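Local coordinates for proteasome protein (Corynebacterium glutamicum ATCC 13032, PDB 2P90) that is of unknown function but belongs to the PAC2 family, named after a proteasome assembly chaperone, and so may be related to such chaperones, at residues T144-R149 with Q264-E269; A38-E43 with A207-A212. One frame throughout, in Å; residues are numbered along the deposited sequence.

In the fold
Segments 38-43, 144-149 and 207-212 each follow one of the strands 27-33, 134-143 and 194-202, which lie side by side and parallel in the mixed sheet, so the three segments leave the sheet at the same, C-terminal, end of these strands. Interaction 2 joins the first and last of them, partly buried and about 10 Å from the centre of the chain to its own centre. Interaction 1 fastens the other to the last helix, 253-276, at the surface. Their segments alternate in sequence and their centres are 18 Å apart, yet they touch: Tyr210 OH packs 3.4 Å from His147 CA. The two contacts thus tie sequence-distant loops and the C-terminal helix into one side of the PAC2-family fold.

Interaction 1: residues T144-R149 with Q264-E269; sequences TVPHTR and QQYDSE
With chi1 at -174°, Tyr266 carries its ring on the side opposite the backbone N, pointing at the loop, while Arg149 bends at chi2 (-69°), its first carbons lying on that ring as the guanidinium runs on past it to Asp267. Arg149 CB stands 3.5 Å from the centroid of the Tyr266 ring, almost on the ring normal, a CH-pi contact over the middle of one face. CG follows across the same face, 3.7 Å from Tyr266 CD2. The guanidinium stands nearly perpendicular to the ring but nearly coplanar with the Asp267 carboxylate, which it grips side-on in a two-pronged salt bridge. Arg149 NE donates to Asp267 OD1 at 3.1 Å. Arg149 NH2 donates to the syn lone pair of Asp267 OD2 at 3.0 Å, almost straight (174°).

The case illustrates how a loop is anchored on a helix. Residues 146-149 form a type I beta turn in the connection after strand 134-143, and Tyr266 and Asp267 are neighbours on the long C-terminal helix 253-276. Pro146 CD meets Tyr266 CD1 obliquely at 3.8 Å, whereas Val145 CG1 comes to the ring's edge. Arg149 NH1 reaches back to Thr148 O at 3.2 Å from above the carbonyl plane, which helps fix the rotation of the guanidinium. From within the turn, Thr148 OG1 is hydrogen-bonded to Glu263 of the same helix.

Interaction 2: residues A38-E43 with A207-A212; sequences AGHAVE and ASPYPA
His40 lies against the backbone of Ala207, Ser208 and Pro209, and its side chain gives a worked example of an imidazole that meets main chain more than side chains. From CB, which points toward the facing loop, the first torsion places CG beside the backbone N (chi1 -58°) and lays the ring along that loop. CG comes within 4.2 Å of Pro209 N. CD2 comes closer, 3.3 Å from Pro209 N, and also meets the carbonyl carbon of Ser208, around the Ser208-Pro209 peptide link. Pro209 CG lies over one face of the imidazole near its rim, and Pro209 CD makes an off-centre CH-pi contact with the ring. At the tip, NE2 donates to Ala207 O over 3.0 Å; the oxygen lies in the ring plane and the N-H...O is nearly straight (169°), though the donor sits above the carbonyl plane.

One residue earlier the two backbones come together. Gly39 O accepts from Tyr210 N at 2.9 Å, and a CA-H...O contact from Pro209 CA converges on the same oxygen. In the other direction Gly39 CA offers a hydrogen to Ser208 O at 3.2 Å. With no side chain at Gly39, its CA can approach Tyr210 CB to 3.9 Å.

The contact lies where two helices begin: His40 is the N-cap residue of helix 41-52, and Tyr210 lies at the approach to helix 211-225. The side chain of Tyr210 leads off toward Val241 and Leu245 of helix 232-250. Because the contact rests largely on peptide groups, with the imidazole NE2-H giving one hydrogen bond, it probably helps hold the path of 207-210 and the spacing of the two helix starts.

Interaction 1: residues T144-R149 with Q264-E269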
loop_
_atom_site.group_PDB
_atom_site.type_symbol
_atom_site.label_atom_id
_atom_site.label_comp_id
_atom_site.label_asym_id
_atom_site.label_seq_id
_atom_site.Cartn_x
_atom_site.Cartn_y
_atom_site.Cartn_z
ATOM N N THR B 144 15.151 23.661 1.017
ATOM C CA THR B 144 15.532 24.707 1.962
ATOM C C THR B 144 15.842 25.953 1.136
ATOM O O THR B 144 17.004 26.301 0.913
ATOM C CB THR B 144 16.746 24.283 2.829
ATOM O OG1 THR B 144 17.779 23.804 1.974
ATOM C CG2 THR B 144 16.368 23.175 3.803
ATOM N N VAL B 145 14.763 26.563 0.647
ATOM C CA VAL B 145 14.778 27.764 -0.162
ATOM C C VAL B 145 13.635 28.604 0.381
ATOM O O VAL B 145 12.661 28.044 0.930
ATOM C CB VAL B 145 14.574 27.481 -1.694
ATOM C CG1 VAL B 145 15.740 26.666 -2.273
ATOM C CG2 VAL B 145 13.208 26.824 -2.007
ATOM N N PRO B 146 13.749 29.946 0.274
ATOM C CA PRO B 146 12.692 30.839 0.784
ATOM C C PRO B 146 11.613 31.214 -0.233
ATOM O O PRO B 146 11.889 31.249 -1.431
ATOM C CB PRO B 146 13.476 32.096 1.184
ATOM C CG PRO B 146 14.710 32.095 0.286
ATOM C CD PRO B 146 14.908 30.695 -0.256
ATOM N N HIS B 147 10.410 31.545 0.243
ATOM C CA HIS B 147 9.375 32.086 -0.646
ATOM C C HIS B 147 9.731 33.454 -1.211
ATOM O O HIS B 147 9.071 33.941 -2.151
ATOM C CB HIS B 147 7.984 32.137 0.046
ATOM C CG HIS B 147 7.845 33.219 1.072
ATOM N ND1 HIS B 147 8.214 33.045 2.388
ATOM C CD2 HIS B 147 7.355 34.482 0.981
ATOM C CE1 HIS B 147 7.971 34.157 3.062
ATOM N NE2 HIS B 147 7.452 35.044 2.231
ATOM N N THR B 148 10.766 34.074 -0.634
ATOM C CA THR B 148 11.172 35.452 -0.968
ATOM C C THR B 148 12.218 35.526 -2.087
ATOM O O THR B 148 12.752 36.591 -2.369
ATOM C CB THR B 148 11.708 36.191 0.283
ATOM O OG1 THR B 148 12.673 35.358 0.931
ATOM C CG2 THR B 148 10.558 36.524 1.306
ATOM N N ARG B 149 12.512 34.395 -2.719
ATOM C CA ARG B 149 13.504 34.332 -3.801
ATOM C C ARG B 149 12.901 33.609 -5.017
ATOM O O ARG B 149 12.013 32.771 -4.843
ATOM C CB ARG B 149 14.770 33.615 -3.316
ATOM C CG ARG B 149 15.567 34.404 -2.299
ATOM C CD ARG B 149 16.191 35.626 -2.973
ATOM N NE ARG B 149 17.090 36.352 -2.086
ATOM C CZ ARG B 149 16.718 37.331 -1.255
ATOM N NH1 ARG B 149 15.442 37.734 -1.159
ATOM N NH2 ARG B 149 17.641 37.905 -0.500
ATOM N N GLN B 264 20.001 33.981 2.780
ATOM C CA GLN B 264 21.455 34.078 2.793
ATOM C C GLN B 264 22.057 32.855 2.115
ATOM O O GLN B 264 22.878 32.972 1.207
ATOM C CB GLN B 264 21.968 34.208 4.234
ATOM C CG GLN B 264 23.186 35.115 4.363
ATOM C CD GLN B 264 23.745 35.225 5.803
ATOM O OE1 GLN B 264 23.418 34.404 6.695
ATOM N NE2 GLN B 264 24.616 36.232 6.026
ATOM N N GLN B 265 21.629 31.679 2.564
ATOM C CA GLN B 265 21.951 30.401 1.936
ATOM C C GLN B 265 21.749 30.431 0.407
ATOM O O GLN B 265 22.657 30.130 -0.358
ATOM C CB GLN B 265 21.074 29.334 2.591
ATOM C CG GLN B 265 21.147 27.930 1.999
ATOM C CD GLN B 265 20.425 26.896 2.886
ATOM O OE1 GLN B 265 19.637 26.077 2.393
ATOM N NE2 GLN B 265 20.699 26.935 4.205
ATOM N N TYR B 266 20.553 30.852 -0.009
ATOM C CA TYR B 266 20.159 30.991 -1.407
ATOM C C TYR B 266 21.097 31.881 -2.236
ATOM O O TYR B 266 21.508 31.503 -3.344
ATOM C CB TYR B 266 18.718 31.536 -1.456
ATOM C CG TYR B 266 18.117 31.588 -2.839
ATOM C CD1 TYR B 266 17.222 30.608 -3.275
ATOM C CD2 TYR B 266 18.478 32.600 -3.735
ATOM C CE1 TYR B 266 16.682 30.657 -4.559
ATOM C CE2 TYR B 266 17.961 32.653 -5.019
ATOM C CZ TYR B 266 17.058 31.676 -5.421
ATOM O OH TYR B 266 16.522 31.759 -6.686
ATOM N N ASP B 267 21.388 33.077 -1.709
ATOM C CA ASP B 267 22.220 34.088 -2.395
ATOM C C ASP B 267 23.672 33.609 -2.510
ATOM O O ASP B 267 24.342 33.779 -3.540
ATOM C CB ASP B 267 22.165 35.426 -1.645
ATOM C CG ASP B 267 20.789 36.081 -1.716
ATOM O OD1 ASP B 267 20.083 35.888 -2.727
ATOM O OD2 ASP B 267 20.414 36.818 -0.773
ATOM N N SER B 268 24.127 32.988 -1.431
ATOM C CA SER B 268 25.431 32.397 -1.374
ATOM C C SER B 268 25.613 31.326 -2.464
ATOM O O SER B 268 26.648 31.326 -3.166
ATOM C CB SER B 268 25.631 31.792 0.006
ATOM O OG SER B 268 26.991 31.536 0.209
ATOM N N GLU B 269 24.632 30.422 -2.604
ATOM C CA GLU B 269 24.726 29.335 -3.580
ATOM C C GLU B 269 24.611 29.897 -5.006
ATOM O O GLU B 269 25.279 29.424 -5.934
ATOM C CB GLU B 269 23.699 28.225 -3.292
ATOM C CG GLU B 269 23.976 26.800 -3.916
ATOM C CD GLU B 269 25.456 26.489 -4.465
ATOM O OE1 GLU B 269 26.339 25.996 -3.673
ATOM O OE2 GLU B 269 25.686 26.654 -5.712
#

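Interaction 2: residues A38-E43 with A207-A212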
loop_
_atom_site.group_PDB
_atom_site.type_symbol
_atom_site.label_atom_id
_atom_site.label_comp_id
_atom_site.label_asym_id
_atom_site.label_seq_id
_atom_site.Cartn_x
_atom_site.Cartn_y
_atom_site.Cartn_z
ATOM N N ALA B 38 5.410 18.552 -4.089
ATOM C CA ALA B 38 5.563 19.784 -3.295
ATOM C C ALA B 38 4.849 20.971 -3.965
ATOM O O ALA B 38 5.017 21.204 -5.159
ATOM C CB ALA B 38 7.026 20.100 -3.063
ATOM N N GLY B 39 4.012 21.665 -3.203
ATOM C CA GLY B 39 3.246 22.798 -3.726
ATOM C C GLY B 39 2.193 22.403 -4.756
ATOM O O GLY B 39 1.573 23.295 -5.402
ATOM N N HIS B 40 2.009 21.078 -4.925
ATOM C CA HIS B 40 1.007 20.506 -5.840
ATOM C C HIS B 40 1.340 20.849 -7.274
ATOM O O HIS B 40 0.448 20.916 -8.122
ATOM C CB HIS B 40 -0.389 21.053 -5.541
ATOM C CG HIS B 40 -0.836 20.805 -4.148
ATOM N ND1 HIS B 40 -1.881 19.969 -3.850
ATOM C CD2 HIS B 40 -0.371 21.267 -2.963
ATOM C CE1 HIS B 40 -2.034 19.907 -2.536
ATOM N NE2 HIS B 40 -1.131 20.688 -1.976
ATOM N N ALA B 41 2.627 21.052 -7.535
ATOM C CA ALA B 41 3.057 21.720 -8.754
ATOM C C ALA B 41 3.054 20.853 -10.015
ATOM O O ALA B 41 2.938 21.374 -11.140
ATOM C CB ALA B 41 4.411 22.406 -8.537
ATOM N N VAL B 42 3.161 19.540 -9.840
ATOM C CA VAL B 42 3.095 18.605 -10.984
ATOM C C VAL B 42 1.646 18.493 -11.497
ATOM O O VAL B 42 1.373 18.705 -12.681
ATOM C CB VAL B 42 3.740 17.218 -10.650
ATOM C CG1 VAL B 42 3.468 16.176 -11.751
ATOM C CG2 VAL B 42 5.244 17.365 -10.458
ATOM N N GLU B 43 0.718 18.191 -10.590
ATOM C CA GLU B 43 -0.671 18.045 -10.950
ATOM C C GLU B 43 -1.229 19.401 -11.431
ATOM O O GLU B 43 -2.054 19.440 -12.353
ATOM C CB GLU B 43 -1.463 17.447 -9.786
ATOM C CG GLU B 43 -1.219 18.165 -8.404
ATOM C CD GLU B 43 -0.034 17.606 -7.464
ATOM O OE1 GLU B 43 1.207 17.510 -7.938
ATOM O OE2 GLU B 43 -0.400 17.348 -6.227
ATOM N N ALA B 207 3.096 21.674 1.540
ATOM C CA ALA B 207 1.799 21.005 1.701
ATOM C C ALA B 207 0.615 21.727 1.081
ATOM O O ALA B 207 -0.421 21.133 0.915
ATOM C CB ALA B 207 1.513 20.715 3.192
ATOM N N SER B 208 0.762 23.010 0.772
ATOM C CA SER B 208 -0.311 23.814 0.152
ATOM C C SER B 208 0.102 24.186 -1.254
ATOM O O SER B 208 1.295 24.193 -1.548
ATOM C CB SER B 208 -0.548 25.113 0.942
ATOM O OG SER B 208 -0.797 24.834 2.308
ATOM N N PRO B 209 -0.869 24.473 -2.137
ATOM C CA PRO B 209 -0.522 24.936 -3.486
ATOM C C PRO B 209 0.489 26.095 -3.485
ATOM O O PRO B 209 0.310 27.096 -2.792
ATOM C CB PRO B 209 -1.879 25.365 -4.055
ATOM C CG PRO B 209 -2.853 24.433 -3.369
ATOM C CD PRO B 209 -2.330 24.331 -1.968
ATOM N N TYR B 210 1.566 25.930 -4.231
ATOM C CA TYR B 210 2.568 26.980 -4.425
ATOM C C TYR B 210 2.705 27.268 -5.938
ATOM O O TYR B 210 3.591 26.745 -6.607
ATOM C CB TYR B 210 3.906 26.593 -3.763
ATOM C CG TYR B 210 4.850 27.748 -3.606
ATOM C CD1 TYR B 210 4.626 28.739 -2.648
ATOM C CD2 TYR B 210 5.967 27.861 -4.421
ATOM C CE1 TYR B 210 5.515 29.812 -2.511
ATOM C CE2 TYR B 210 6.834 28.901 -4.312
ATOM C CZ TYR B 210 6.611 29.884 -3.363
ATOM O OH TYR B 210 7.505 30.909 -3.261
ATOM N N PRO B 211 1.776 28.069 -6.483
ATOM C CA PRO B 211 1.733 28.359 -7.945
ATOM C C PRO B 211 2.984 28.893 -8.604
ATOM O O PRO B 211 3.153 28.690 -9.805
ATOM C CB PRO B 211 0.575 29.353 -8.088
ATOM C CG PRO B 211 -0.285 29.121 -6.880
ATOM C CD PRO B 211 0.642 28.698 -5.768
ATOM N N ALA B 212 3.860 29.578 -7.877
ATOM C CA ALA B 212 5.125 30.043 -8.490
ATOM C C ALA B 212 5.936 28.845 -9.067
ATOM O O ALA B 212 6.647 28.966 -10.081
ATOM C CB ALA B 212 5.957 30.862 -7.484
#